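Local structure of endosialidase (Enterobacteria phage phi92, 4HIZ) at residues M182-R187 with I203-H208; G190-S195 with S221-V226; D214-S219 with W260-R265; G228-A233 with F241-A246. The protein cleaves polysialic acid internally as an endosialidase, acting on alpha-2,8 and alpha-2,9 linkages within the polymer. One frame throughout, in Å; residues are numbered along the deposited sequence.

Interaction 1 (M182-R187 with I203-H208); sequences MPYYRR and IVLKKH
The carbonyl oxygen of Lys206 is gripped by both terminal nitrogens of the Arg186 guanidinium. NH1 of Arg186 lies 2.9 Å from Lys206 O and NH2 of Arg186 lies 3.1 Å from it, and the oxygen sits close to the guanidinium plane, so the group meets it end-on. A weak third bond runs from Arg186 NH2 to Lys207 O at 3.4 Å; that second oxygen also accepts from Asn156. The arginine chain bends at its second torsion (chi2 -80°), and its CB and CG pass beside CD1 of Leu205, while Leu205 CG approaches Arg186 NH1 to 3.7 Å.

Tyr184 makes the second polar link. Its CG sits between the backbone N and the carbonyl carbon (chi1 71°), an orientation that carries the ring toward the other segment, and its OH donates to His208 O at 2.7 Å, in the carbonyl plane and on a lone pair. The same hydroxyl passes CD2 of Leu205 at 3.9 Å. The imidazole of His208 turns away from the tyrosine, with ND1 bonded to Leu210 and NE2 to Asn237.

Lys206 O and His208 O are thus held firmly by side-chain donors, Lys207 O only weakly. The contact ties the turn after strand 200-204 to the edge strand 185-186 of a sheet that leaves a blade of the sialidase beta-propeller, consistent with the beta-barrel insertion of phage endosialidases.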
loop_
_atom_site.group_PDB
_atom_site.type_symbol
_atom_site.label_atom_id
_atom_site.label_comp_id
_atom_site.label_asym_id
_atom_site.label_seq_id
_atom_site.Cartn_x
_atom_site.Cartn_y
_atom_site.Cartn_z
ATOM N N MET A 182 11.041 25.947 11.814
ATOM C CA MET A 182 11.028 24.947 10.749
ATOM C C MET A 182 11.979 23.801 11.098
ATOM O O MET A 182 12.931 23.984 11.837
ATOM C CB MET A 182 11.514 25.574 9.436
ATOM C CG MET A 182 10.490 26.483 8.774
ATOM S SD MET A 182 8.928 25.628 8.364
ATOM C CE MET A 182 9.435 24.636 6.941
ATOM N N PRO A 183 11.735 22.605 10.543
ATOM C CA PRO A 183 12.752 21.558 10.652
ATOM C C PRO A 183 13.935 21.957 9.779
ATOM O O PRO A 183 13.774 22.173 8.576
ATOM C CB PRO A 183 12.030 20.312 10.072
ATOM C CG PRO A 183 10.875 20.842 9.306
ATOM C CD PRO A 183 10.557 22.202 9.739
ATOM N N TYR A 184 15.126 22.090 10.362
ATOM C CA TYR A 184 16.277 22.498 9.566
ATOM C C TYR A 184 17.545 22.004 10.191
ATOM O O TYR A 184 17.559 21.620 11.386
ATOM C CB TYR A 184 16.316 24.028 9.298
ATOM C CG TYR A 184 16.641 24.974 10.472
ATOM C CD1 TYR A 184 17.933 25.026 11.004
ATOM C CD2 TYR A 184 15.678 25.852 10.975
ATOM C CE1 TYR A 184 18.246 25.910 12.010
ATOM C CE2 TYR A 184 15.991 26.755 11.987
ATOM C CZ TYR A 184 17.278 26.749 12.511
ATOM O OH TYR A 184 17.636 27.633 13.533
ATOM N N TYR A 185 18.601 21.996 9.379
ATOM C CA TYR A 185 19.921 21.506 9.777
ATOM C C TYR A 185 20.949 22.594 9.447
ATOM O O TYR A 185 20.829 23.287 8.425
ATOM C CB TYR A 185 20.234 20.248 8.912
ATOM C CG TYR A 185 21.676 19.858 8.941
ATOM C CD1 TYR A 185 22.242 19.311 10.091
ATOM C CD2 TYR A 185 22.493 20.044 7.821
ATOM C CE1 TYR A 185 23.594 18.948 10.121
ATOM C CE2 TYR A 185 23.864 19.703 7.858
ATOM C CZ TYR A 185 24.394 19.149 8.997
ATOM O OH TYR A 185 25.737 18.799 9.021
ATOM N N ARG A 186 21.956 22.759 10.303
ATOM C CA ARG A 186 23.064 23.673 10.014
ATOM C C ARG A 186 24.357 22.977 10.383
ATOM O O ARG A 186 24.377 22.142 11.320
ATOM C CB ARG A 186 22.977 24.927 10.913
ATOM C CG ARG A 186 21.687 25.686 10.801
ATOM C CD ARG A 186 21.656 26.573 9.563
ATOM N NE ARG A 186 20.504 27.494 9.638
ATOM C CZ ARG A 186 20.504 28.702 10.232
ATOM N NH1 ARG A 186 21.604 29.220 10.784
ATOM N NH2 ARG A 186 19.378 29.436 10.256
ATOM N N ARG A 187 25.439 23.330 9.683
ATOM C CA ARG A 187 26.773 22.856 10.022
ATOM C C ARG A 187 27.696 24.058 10.253
ATOM O O ARG A 187 28.432 24.464 9.356
ATOM C CB ARG A 187 27.289 22.010 8.875
ATOM C CG ARG A 187 28.576 21.261 9.202
ATOM C CD ARG A 187 28.993 20.457 8.046
ATOM N NE ARG A 187 30.341 19.928 8.238
ATOM C CZ ARG A 187 31.416 20.329 7.552
ATOM N NH1 ARG A 187 32.586 19.777 7.796
ATOM N NH2 ARG A 187 31.326 21.271 6.621
ATOM N N ILE A 203 24.957 30.437 22.192
ATOM C CA ILE A 203 25.095 29.869 20.871
ATOM C C ILE A 203 24.839 30.915 19.806
ATOM O O ILE A 203 23.754 31.493 19.738
ATOM C CB ILE A 203 24.040 28.780 20.655
ATOM C CG1 ILE A 203 23.882 27.874 21.901
ATOM C CG2 ILE A 203 24.311 28.036 19.341
ATOM C CD1 ILE A 203 25.102 27.071 22.276
ATOM N N VAL A 204 25.836 31.140 18.960
ATOM C CA VAL A 204 25.655 31.999 17.803
ATOM C C VAL A 204 25.239 31.145 16.608
ATOM O O VAL A 204 25.895 30.172 16.232
ATOM C CB VAL A 204 26.933 32.781 17.473
ATOM C CG1 VAL A 204 26.736 33.586 16.183
ATOM C CG2 VAL A 204 27.287 33.704 18.631
ATOM N N LEU A 205 24.096 31.478 16.045
ATOM C CA LEU A 205 23.593 30.766 14.883
ATOM C C LEU A 205 22.737 31.775 14.111
ATOM O O LEU A 205 21.676 32.196 14.581
ATOM C CB LEU A 205 22.763 29.568 15.359
ATOM C CG LEU A 205 22.324 28.554 14.330
ATOM C CD1 LEU A 205 23.543 27.748 13.862
ATOM C CD2 LEU A 205 21.282 27.620 14.949
ATOM N N LYS A 206 23.199 32.176 12.929
ATOM C CA LYS A 206 22.571 33.303 12.236
ATOM C C LYS A 206 21.119 33.036 11.854
ATOM O O LYS A 206 20.789 31.981 11.349
ATOM C CB LYS A 206 23.396 33.735 11.021
ATOM C CG LYS A 206 24.739 34.389 11.411
ATOM C CD LYS A 206 25.333 35.203 10.261
ATOM C CE LYS A 206 26.753 35.679 10.556
ATOM N NZ LYS A 206 26.818 36.777 11.569
ATOM N N LYS A 207 20.261 34.004 12.158
ATOM C CA LYS A 207 18.844 33.971 11.798
ATOM C C LYS A 207 18.190 32.655 12.211
ATOM O O LYS A 207 17.512 31.989 11.438
ATOM C CB LYS A 207 18.656 34.269 10.303
ATOM C CG LYS A 207 19.299 35.587 9.856
ATOM C CD LYS A 207 19.022 36.737 10.852
ATOM C CE LYS A 207 19.770 38.015 10.478
ATOM N NZ LYS A 207 21.246 37.946 10.742
ATOM N N HIS A 208 18.386 32.288 13.470
ATOM C CA HIS A 208 17.950 30.965 13.935
ATOM C C HIS A 208 16.420 30.795 13.992
ATOM O O HIS A 208 15.902 29.670 13.865
ATOM C CB HIS A 208 18.609 30.644 15.289
ATOM C CG HIS A 208 18.383 31.693 16.331
ATOM N ND1 HIS A 208 17.186 31.815 17.011
ATOM C CD2 HIS A 208 19.195 32.676 16.808
ATOM C CE1 HIS A 208 17.273 32.829 17.863
ATOM N NE2 HIS A 208 18.476 33.367 17.753
#

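Interaction 2 (G190-S195 with S221-V226). With SLB (N-acetyl-beta-neuraminic acid), chain D.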
loop_
_atom_site.group_PDB
_atom_site.type_symbol
_atom_site.label_atom_id
_atom_site.label_comp_id
_atom_site.label_asym_id
_atom_site.label_seq_id
_atom_site.Cartn_x
_atom_site.Cartn_y
_atom_site.Cartn_z
ATOM N N GLY A 190 32.420 27.181 15.100
ATOM C CA GLY A 190 32.547 28.078 16.247
ATOM C C GLY A 190 31.208 28.582 16.742
ATOM O O GLY A 190 30.134 28.023 16.441
ATOM N N GLY A 191 31.262 29.645 17.531
ATOM C CA GLY A 191 30.052 30.274 18.019
ATOM C C GLY A 191 29.456 29.798 19.327
ATOM O O GLY A 191 28.414 30.334 19.750
ATOM N N ILE A 192 30.068 28.801 19.968
ATOM C CA ILE A 192 29.546 28.333 21.259
ATOM C C ILE A 192 30.497 28.706 22.382
ATOM O O ILE A 192 31.670 28.283 22.367
ATOM C CB ILE A 192 29.324 26.825 21.281
ATOM C CG1 ILE A 192 28.348 26.425 20.148
ATOM C CG2 ILE A 192 28.788 26.400 22.660
ATOM C CD1 ILE A 192 28.090 24.881 20.048
ATOM N N THR A 193 30.010 29.489 23.351
ATOM C CA THR A 193 30.869 29.917 24.466
ATOM C C THR A 193 30.176 29.666 25.801
ATOM O O THR A 193 28.944 29.851 25.928
ATOM C CB THR A 193 31.231 31.401 24.379
ATOM O OG1 THR A 193 30.049 32.174 24.191
ATOM C CG2 THR A 193 32.200 31.658 23.225
ATOM N N ILE A 194 30.968 29.245 26.785
ATOM C CA ILE A 194 30.491 29.058 28.158
ATOM C C ILE A 194 31.538 29.582 29.122
ATOM O O ILE A 194 32.704 29.207 28.999
ATOM C CB ILE A 194 30.291 27.567 28.472
ATOM C CG1 ILE A 194 29.489 26.896 27.340
ATOM C CG2 ILE A 194 29.524 27.405 29.809
ATOM C CD1 ILE A 194 29.512 25.386 27.360
ATOM N N SER A 195 31.134 30.399 30.094
ATOM C CA SER A 195 32.085 30.815 31.133
ATOM C C SER A 195 32.194 29.760 32.203
ATOM O O SER A 195 31.199 29.124 32.543
ATOM C CB SER A 195 31.646 32.132 31.781
ATOM O OG SER A 195 31.662 33.116 30.785
ATOM N N SER A 221 29.727 19.351 19.111
ATOM C CA SER A 221 29.895 20.770 19.375
ATOM C C SER A 221 31.305 21.191 19.786
ATOM O O SER A 221 31.651 22.344 19.624
ATOM C CB SER A 221 28.922 21.223 20.481
ATOM O OG SER A 221 29.343 20.680 21.739
ATOM N N GLY A 222 32.093 20.282 20.351
ATOM C CA GLY A 222 33.373 20.661 20.949
ATOM C C GLY A 222 33.191 21.486 22.215
ATOM O O GLY A 222 34.156 22.097 22.692
ATOM N N ALA A 223 31.982 21.531 22.766
ATOM C CA ALA A 223 31.712 22.294 23.991
ATOM C C ALA A 223 31.018 21.389 25.000
ATOM O O ALA A 223 29.848 21.016 24.816
ATOM C CB ALA A 223 30.834 23.509 23.683
ATOM N N THR A 224 31.742 21.021 26.050
ATOM C CA THR A 224 31.233 20.109 27.065
ATOM C C THR A 224 29.882 20.546 27.575
ATOM O O THR A 224 29.704 21.722 27.928
ATOM C CB THR A 224 32.184 20.034 28.246
ATOM O OG1 THR A 224 33.414 19.497 27.784
ATOM C CG2 THR A 224 31.634 19.094 29.304
ATOM N N GLY A 225 28.913 19.617 27.540
ATOM C CA GLY A 225 27.585 19.923 28.049
ATOM C C GLY A 225 26.594 20.377 26.992
ATOM O O GLY A 225 25.391 20.403 27.246
ATOM N N VAL A 226 27.094 20.763 25.825
ATOM C CA VAL A 226 26.231 21.187 24.725
ATOM C C VAL A 226 26.179 20.013 23.752
ATOM O O VAL A 226 27.053 19.847 22.900
ATOM C CB VAL A 226 26.725 22.467 24.031
ATOM C CG1 VAL A 226 25.746 22.886 22.894
ATOM C CG2 VAL A 226 26.850 23.591 25.063
HETATM C C1 SLB D . 28.865 16.185 27.726
HETATM C C2 SLB D . 29.485 14.801 27.734
HETATM C C3 SLB D . 30.981 14.807 28.018
HETATM C C4 SLB D . 31.555 13.467 27.960
HETATM C C5 SLB D . 31.311 12.755 26.662
HETATM C C6 SLB D . 29.912 12.911 26.090
HETATM C C7 SLB D . 29.968 12.869 24.595
HETATM C C8 SLB D . 28.555 13.029 24.165
HETATM C C9 SLB D . 28.441 12.788 22.671
HETATM C C10 SLB D . 32.452 10.726 25.799
HETATM C C11 SLB D . 32.804 9.230 25.876
HETATM N N5 SLB D . 31.603 11.341 26.797
HETATM O O1A SLB D . 29.113 16.956 26.761
HETATM O O1B SLB D . 28.108 16.506 28.690
HETATM O O2 SLB D . 28.744 14.185 28.776
HETATM O O4 SLB D . 32.985 13.503 28.255
HETATM O O6 SLB D . 29.141 14.092 26.435
HETATM O O7 SLB D . 30.722 13.976 24.099
HETATM O O8 SLB D . 27.757 12.110 24.893
HETATM O O9 SLB D . 27.095 13.026 22.334
HETATM O O10 SLB D . 32.896 11.409 24.881
#
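Apolar contacts join Ile192 and Ile194 to the loop 221-226. CG2 of Ile192 rests against CB of Ala223 at 3.7 Å, and its CD1 reaches CB of Ser221 at 3.8 Å. Ile192 and Val226 meet tip to tip, whereas Ile194 and Val226 run antiparallel, one alongside the other, with Ile194 CD1 3.9 Å from Val226 CG2. The first of these arrangements follows from the Ile192 torsion, which sets CG1 beside the backbone N (chi1 -58°) and leaves both branches directed at the loop. Leu245 also packs on Ile194 and Val226.

Polar bonds shape the loop internally. Ser221 OG accepts from the N of Ala223 at 3.0 Å, an ST turn, and donates to Val226 O at 2.7 Å. A type II turn from Ala223 to Val226 is closed by Val226 N to Ala223 O.

Ligand binding uses the loop backbone. Gly225 N donates to the carboxylate O1A of the bound N-acetyl-beta-neuraminic acid at 2.8 Å, nearly straight at 165°.

Across the two segments the contact is van der Waals packing, mostly apolar, so the isoleucines back the loop while its internal bonds fix the turn that presents an amide N-H to a sialic acid carboxylate.

Interaction 3 (D214-S219 with W260-R265); sequences DAVNFS and WHFGTR. With SIA (N-acetyl-alpha-neuraminic acid), chain B.
Phe218, Phe262 and Trp260 form an aromatic cluster on one face of the strand pair. Phe262 points its edge at the face of Phe218 in a T-shaped stack, with centroids 5.5 Å apart and planes at 71°. Phe218 and the six-membered ring of Trp260 lie side by side instead, nearly parallel but slid apart, so that overlap is slight and CD1 of Phe218 meets Trp260 CZ3 at 3.6 Å. In Phe262 the anti placement of CG relative to the backbone N (chi1 179°) brings CZ to Val216 CG1 at 3.5 Å. Met230 and Val243 cover Phe218 farther out.

The two phenylalanines ride on antiparallel strands 215-219 and 261-264, neighbours in the sheet inserted into a propeller blade, with Trp260 just before the second strand. Asn217 pairs with Gly263 and Ser219 with His261 as hydrogen-bonded pairs; Val216 with Thr264 and Phe218 with Phe262 are non-hydrogen-bonded.

At the polar edge, Arg265 folds back over its partner. Its guanidinium lays one face on Ala215 CB, 3.5 Å from the plane, while NE donates to Val216 O at 2.9 Å, from well above the carbonyl plane. Asp268 takes NH1 in a salt bridge and Met230 O accepts from NH2, which leaves the group little freedom to rotate.

At the other end, Ser219 OG accepts from N5 of the bound N-acetyl-alpha-neuraminic acid at 2.9 Å, with Asn220 N and Ser227 OG also bonded to the sugar. Asn217 ND2 is bonded to Asn229 OD1, and its OD1 accepts from Gly500 N of the second subunit, whose Ile499 packs on this face.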
loop_
_atom_site.group_PDB
_atom_site.type_symbol
_atom_site.label_atom_id
_atom_site.label_comp_id
_atom_site.label_asym_id
_atom_site.label_seq_id
_atom_site.Cartn_x
_atom_site.Cartn_y
_atom_site.Cartn_z
ATOM N N ASP A 214 11.762 26.261 22.455
ATOM C CA ASP A 214 11.916 25.450 21.213
ATOM C C ASP A 214 12.943 24.342 21.425
ATOM O O ASP A 214 13.895 24.487 22.196
ATOM C CB ASP A 214 12.259 26.329 20.003
ATOM C CG ASP A 214 11.052 27.079 19.478
ATOM O OD1 ASP A 214 9.910 26.724 19.870
ATOM O OD2 ASP A 214 11.229 28.011 18.654
ATOM N N ALA A 215 12.721 23.226 20.742
ATOM C CA ALA A 215 13.507 22.005 20.918
ATOM C C ALA A 215 14.573 21.915 19.849
ATOM O O ALA A 215 14.272 22.108 18.658
ATOM C CB ALA A 215 12.562 20.803 20.793
ATOM N N VAL A 216 15.811 21.612 20.257
ATOM C CA VAL A 216 16.947 21.594 19.322
ATOM C C VAL A 216 17.838 20.397 19.601
ATOM O O VAL A 216 17.610 19.671 20.567
ATOM C CB VAL A 216 17.772 22.910 19.403
ATOM C CG1 VAL A 216 16.869 24.118 19.118
ATOM C CG2 VAL A 216 18.443 23.032 20.775
ATOM N N ASN A 217 18.836 20.172 18.746
ATOM C CA ASN A 217 19.732 19.044 18.950
ATOM C C ASN A 217 21.118 19.427 18.465
ATOM O O ASN A 217 21.258 20.079 17.419
ATOM C CB ASN A 217 19.204 17.839 18.148
ATOM C CG ASN A 217 20.139 16.657 18.181
ATOM O OD1 ASN A 217 20.952 16.486 17.280
ATOM N ND2 ASN A 217 19.992 15.799 19.193
ATOM N N PHE A 218 22.134 19.034 19.233
ATOM C CA PHE A 218 23.522 19.319 18.908
ATOM C C PHE A 218 24.344 18.061 18.732
ATOM O O PHE A 218 24.120 17.066 19.432
ATOM C CB PHE A 218 24.157 20.055 20.102
ATOM C CG PHE A 218 23.606 21.421 20.336
ATOM C CD1 PHE A 218 24.207 22.528 19.736
ATOM C CD2 PHE A 218 22.550 21.622 21.220
ATOM C CE1 PHE A 218 23.729 23.834 19.955
ATOM C CE2 PHE A 218 22.051 22.935 21.473
ATOM C CZ PHE A 218 22.640 24.048 20.834
ATOM N N SER A 219 25.329 18.105 17.836
ATOM C CA SER A 219 26.278 16.990 17.739
ATOM C C SER A 219 27.668 17.534 17.442
ATOM O O SER A 219 27.811 18.521 16.682
ATOM C CB SER A 219 25.852 15.999 16.631
ATOM O OG SER A 219 26.645 14.830 16.715
ATOM N N TRP A 260 30.584 21.906 13.690
ATOM C CA TRP A 260 29.653 21.066 14.448
ATOM C C TRP A 260 28.307 20.958 13.723
ATOM O O TRP A 260 28.178 21.421 12.591
ATOM C CB TRP A 260 29.498 21.631 15.886
ATOM C CG TRP A 260 29.189 23.130 15.987
ATOM C CD1 TRP A 260 30.086 24.171 15.845
ATOM C CD2 TRP A 260 27.922 23.739 16.321
ATOM N NE1 TRP A 260 29.451 25.384 16.054
ATOM C CE2 TRP A 260 28.125 25.148 16.335
ATOM C CE3 TRP A 260 26.635 23.232 16.592
ATOM C CZ2 TRP A 260 27.111 26.040 16.617
ATOM C CZ3 TRP A 260 25.614 24.126 16.863
ATOM C CH2 TRP A 260 25.853 25.523 16.865
ATOM N N HIS A 261 27.334 20.344 14.383
ATOM C CA HIS A 261 26.059 20.043 13.728
ATOM C C HIS A 261 24.911 20.496 14.601
ATOM O O HIS A 261 24.917 20.260 15.814
ATOM C CB HIS A 261 25.913 18.525 13.527
ATOM C CG HIS A 261 26.990 17.928 12.684
ATOM N ND1 HIS A 261 27.047 18.108 11.316
ATOM C CD2 HIS A 261 28.082 17.197 13.020
ATOM C CE1 HIS A 261 28.123 17.494 10.843
ATOM N NE2 HIS A 261 28.764 16.924 11.855
ATOM N N PHE A 262 23.918 21.115 13.977
ATOM C CA PHE A 262 22.734 21.586 14.683
ATOM C C PHE A 262 21.477 21.191 13.926
ATOM O O PHE A 262 21.431 21.308 12.698
ATOM C CB PHE A 262 22.795 23.124 14.768
ATOM C CG PHE A 262 21.597 23.744 15.453
ATOM C CD1 PHE A 262 21.530 23.810 16.846
ATOM C CD2 PHE A 262 20.529 24.215 14.708
ATOM C CE1 PHE A 262 20.424 24.373 17.482
ATOM C CE2 PHE A 262 19.393 24.764 15.341
ATOM C CZ PHE A 262 19.357 24.847 16.725
ATOM N N GLY A 263 20.449 20.756 14.663
ATOM C CA GLY A 263 19.144 20.547 14.040
ATOM C C GLY A 263 18.048 21.060 14.960
ATOM O O GLY A 263 18.146 20.942 16.194
ATOM N N THR A 264 17.002 21.641 14.374
ATOM C CA THR A 264 15.828 21.873 15.177
ATOM C C THR A 264 15.083 20.542 15.350
ATOM O O THR A 264 15.338 19.561 14.616
ATOM C CB THR A 264 14.878 22.858 14.510
ATOM O OG1 THR A 264 14.508 22.338 13.235
ATOM C CG2 THR A 264 15.575 24.224 14.329
ATOM N N ARG A 265 14.158 20.529 16.299
ATOM C CA ARG A 265 13.223 19.419 16.492
ATOM C C ARG A 265 11.817 19.981 16.384
ATOM O O ARG A 265 11.171 20.303 17.390
ATOM C CB ARG A 265 13.449 18.751 17.856
ATOM C CG ARG A 265 14.863 18.119 17.983
ATOM C CD ARG A 265 14.964 17.273 19.241
ATOM N NE ARG A 265 15.208 18.091 20.438
ATOM C CZ ARG A 265 14.557 17.977 21.589
ATOM N NH1 ARG A 265 13.550 17.115 21.721
ATOM N NH2 ARG A 265 14.916 18.747 22.616
HETATM C C1 SIA B . 27.444 14.708 20.663
HETATM C C2 SIA B . 26.760 13.386 21.011
HETATM C C3 SIA B . 25.228 13.472 20.853
HETATM C C4 SIA B . 24.782 13.449 19.394
HETATM C C5 SIA B . 25.458 12.308 18.620
HETATM C C6 SIA B . 26.976 12.332 18.825
HETATM C C7 SIA B . 27.640 11.092 18.222
HETATM C C8 SIA B . 29.175 11.115 18.293
HETATM C C9 SIA B . 29.772 12.498 18.106
HETATM C C10 SIA B . 24.414 11.554 16.511
HETATM C C11 SIA B . 24.127 11.915 15.079
HETATM N N5 SIA B . 25.102 12.468 17.207
HETATM O O1A SIA B . 26.973 15.738 21.182
HETATM O O1B SIA B . 28.438 14.764 19.897
HETATM O O4 SIA B . 23.345 13.286 19.334
HETATM O O6 SIA B . 27.318 12.334 20.215
HETATM O O7 SIA B . 27.189 9.975 19.003
HETATM O O8 SIA B . 29.569 10.632 19.576
HETATM O O9 SIA B . 30.292 13.019 19.347
HETATM O O10 SIA B . 24.050 10.485 17.006
#

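Interaction 4 (G228-A233 with F241-A246); sequences GNMTVA and FTVTLA
The beta hairpin of strands 230-237 and 240-244 splays open here, its short segments running at 126° to each other, and Ala233 and Thr242 hold the last direct backbone link between them. Ala233 N donates to Thr242 O at 2.8 Å with an N-H...O angle of 160°. Farther from the hairpin turn a water takes over: it donates to Thr231 O at 2.7 Å and accepts from Thr244 N at 2.8 Å, bridging two backbone groups where the strands have parted.

Side chains fill the widening gap. Met230 crosses Val243 at about a right angle; its chain runs extended to the sulfur and then bends at the last torsion (chi3 83°), bringing CE to 3.7 Å from Val243 CG2 and 3.6 Å from Thr244 O. The other branch of Val243, CG1, lies against Thr231 O at 3.5 Å. Val232 and Phe241 also cross at about a right angle, with CG2 of Val232 4.0 Å from CD2 of the ring. Alongside the backbone bond, the methyl of Ala233 sits near the hydroxyls of Thr242 and Thr244. The Thr242 hydroxyl is bonded to Ser234.

From neighbouring strands, Val216 packs against Val232 and Ala201 against Val243. Gly228, just before the corner at Asn229, touches the bound N-acetyl-alpha-neuraminic acid.

One direct bond and one water-mediated bridge thus carry the polar pairing, and between these two segments apolar packing of methionine, valine and phenylalanine makes up most of the remaining contact.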
loop_
_atom_site.group_PDB
_atom_site.type_symbol
_atom_site.label_atom_id
_atom_site.label_comp_id
_atom_site.label_asym_id
_atom_site.label_seq_id
_atom_site.Cartn_x
_atom_site.Cartn_y
_atom_site.Cartn_z
ATOM N N GLY A 228 23.389 16.640 22.181
ATOM C CA GLY A 228 22.126 15.948 22.199
ATOM C C GLY A 228 20.942 16.885 22.180
ATOM O O GLY A 228 21.037 18.038 21.753
ATOM N N ASN A 229 19.813 16.383 22.662
ATOM C CA ASN A 229 18.572 17.139 22.677
ATOM C C ASN A 229 18.597 18.174 23.787
ATOM O O ASN A 229 18.870 17.837 24.951
ATOM C CB ASN A 229 17.403 16.183 22.924
ATOM C CG ASN A 229 17.018 15.403 21.698
ATOM O OD1 ASN A 229 17.526 15.632 20.611
ATOM N ND2 ASN A 229 16.100 14.468 21.872
ATOM N N MET A 230 18.316 19.422 23.437
ATOM C CA MET A 230 18.276 20.512 24.429
ATOM C C MET A 230 17.107 21.427 24.105
ATOM O O MET A 230 16.419 21.225 23.095
ATOM C CB MET A 230 19.600 21.301 24.415
ATOM C CG MET A 230 20.829 20.374 24.689
ATOM S SD MET A 230 22.342 21.316 24.916
ATOM C CE MET A 230 22.242 21.804 26.659
ATOM N N THR A 231 16.874 22.427 24.960
ATOM C CA THR A 231 15.755 23.361 24.803
ATOM C C THR A 231 16.315 24.775 24.834
ATOM O O THR A 231 17.276 25.040 25.549
ATOM C CB THR A 231 14.735 23.164 25.960
ATOM O OG1 THR A 231 14.170 21.832 25.851
ATOM C CG2 THR A 231 13.633 24.138 25.846
ATOM N N VAL A 232 15.735 25.681 24.056
ATOM C CA VAL A 232 16.179 27.063 24.069
ATOM C C VAL A 232 15.776 27.717 25.388
ATOM O O VAL A 232 14.597 27.762 25.749
ATOM C CB VAL A 232 15.599 27.842 22.877
ATOM C CG1 VAL A 232 15.888 29.362 23.008
ATOM C CG2 VAL A 232 16.120 27.228 21.537
ATOM N N ALA A 233 16.768 28.252 26.093
ATOM C CA ALA A 233 16.560 28.908 27.401
ATOM C C ALA A 233 16.308 30.411 27.299
ATOM O O ALA A 233 15.507 30.991 28.072
ATOM C CB ALA A 233 17.754 28.648 28.291
ATOM N N PHE A 241 21.316 32.700 20.834
ATOM C CA PHE A 241 20.409 32.216 21.867
ATOM C C PHE A 241 21.197 31.493 22.930
ATOM O O PHE A 241 22.405 31.332 22.798
ATOM C CB PHE A 241 19.294 31.309 21.278
ATOM C CG PHE A 241 19.796 30.017 20.648
ATOM C CD1 PHE A 241 20.282 30.012 19.342
ATOM C CD2 PHE A 241 19.772 28.816 21.365
ATOM C CE1 PHE A 241 20.740 28.824 18.739
ATOM C CE2 PHE A 241 20.227 27.604 20.773
ATOM C CZ PHE A 241 20.719 27.608 19.471
ATOM N N THR A 242 20.526 31.038 23.977
ATOM C CA THR A 242 21.237 30.236 24.974
ATOM C C THR A 242 20.508 28.922 25.253
ATOM O O THR A 242 19.307 28.772 24.979
ATOM C CB THR A 242 21.380 30.970 26.333
ATOM O OG1 THR A 242 20.080 31.109 26.941
ATOM C CG2 THR A 242 22.099 32.354 26.160
ATOM N N VAL A 243 21.253 28.000 25.845
ATOM C CA VAL A 243 20.711 26.748 26.368
ATOM C C VAL A 243 21.277 26.581 27.782
ATOM O O VAL A 243 22.352 27.139 28.117
ATOM C CB VAL A 243 21.051 25.512 25.460
ATOM C CG1 VAL A 243 20.433 25.697 24.070
ATOM C CG2 VAL A 243 22.574 25.273 25.332
ATOM N N THR A 244 20.566 25.837 28.610
ATOM C CA THR A 244 21.029 25.586 29.969
ATOM C C THR A 244 21.677 24.211 30.128
ATOM O O THR A 244 21.097 23.203 29.737
ATOM C CB THR A 244 19.856 25.685 30.941
ATOM O OG1 THR A 244 19.265 26.977 30.818
ATOM C CG2 THR A 244 20.321 25.508 32.393
ATOM N N LEU A 245 22.875 24.183 30.717
ATOM C CA LEU A 245 23.648 22.970 30.937
ATOM C C LEU A 245 23.154 22.225 32.159
ATOM O O LEU A 245 22.676 22.835 33.109
ATOM C CB LEU A 245 25.124 23.336 31.160
ATOM C CG LEU A 245 25.806 24.179 30.081
ATOM C CD1 LEU A 245 27.283 24.400 30.431
ATOM C CD2 LEU A 245 25.689 23.507 28.719
ATOM N N ALA A 246 23.311 20.904 32.148
ATOM C CA ALA A 246 22.908 20.069 33.270
ATOM C C ALA A 246 23.793 20.328 34.489
ATOM O O ALA A 246 23.360 20.158 35.626
ATOM C CB ALA A 246 22.946 18.595 32.872
HETATM O O HOH W 1 17.969 24.798 28.111
#

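All four interactions reach one antiparallel sheet that is inserted between the third and fourth strands of a propeller blade, strands 172-181 and 272-275. Neighbouring strands carry most of them: 185-186, 261-264, 215-219, 230-237, 240-244, 200-204 and 192-194 follow in that order across the sheet. Interactions 1 and 3 are closest, with centres 8 Å apart, and interactions 1 and 2 are the most distant at 15 Å. Along the chain, interaction 4 is nested within the loop closed by interaction 3, whereas interaction 2 alternates with both 1 and 3. Residues within 218-228, linking interactions 2, 3 and 4, form one of the glycan pockets, consistent with the insertion serving as a sialic acid-binding module.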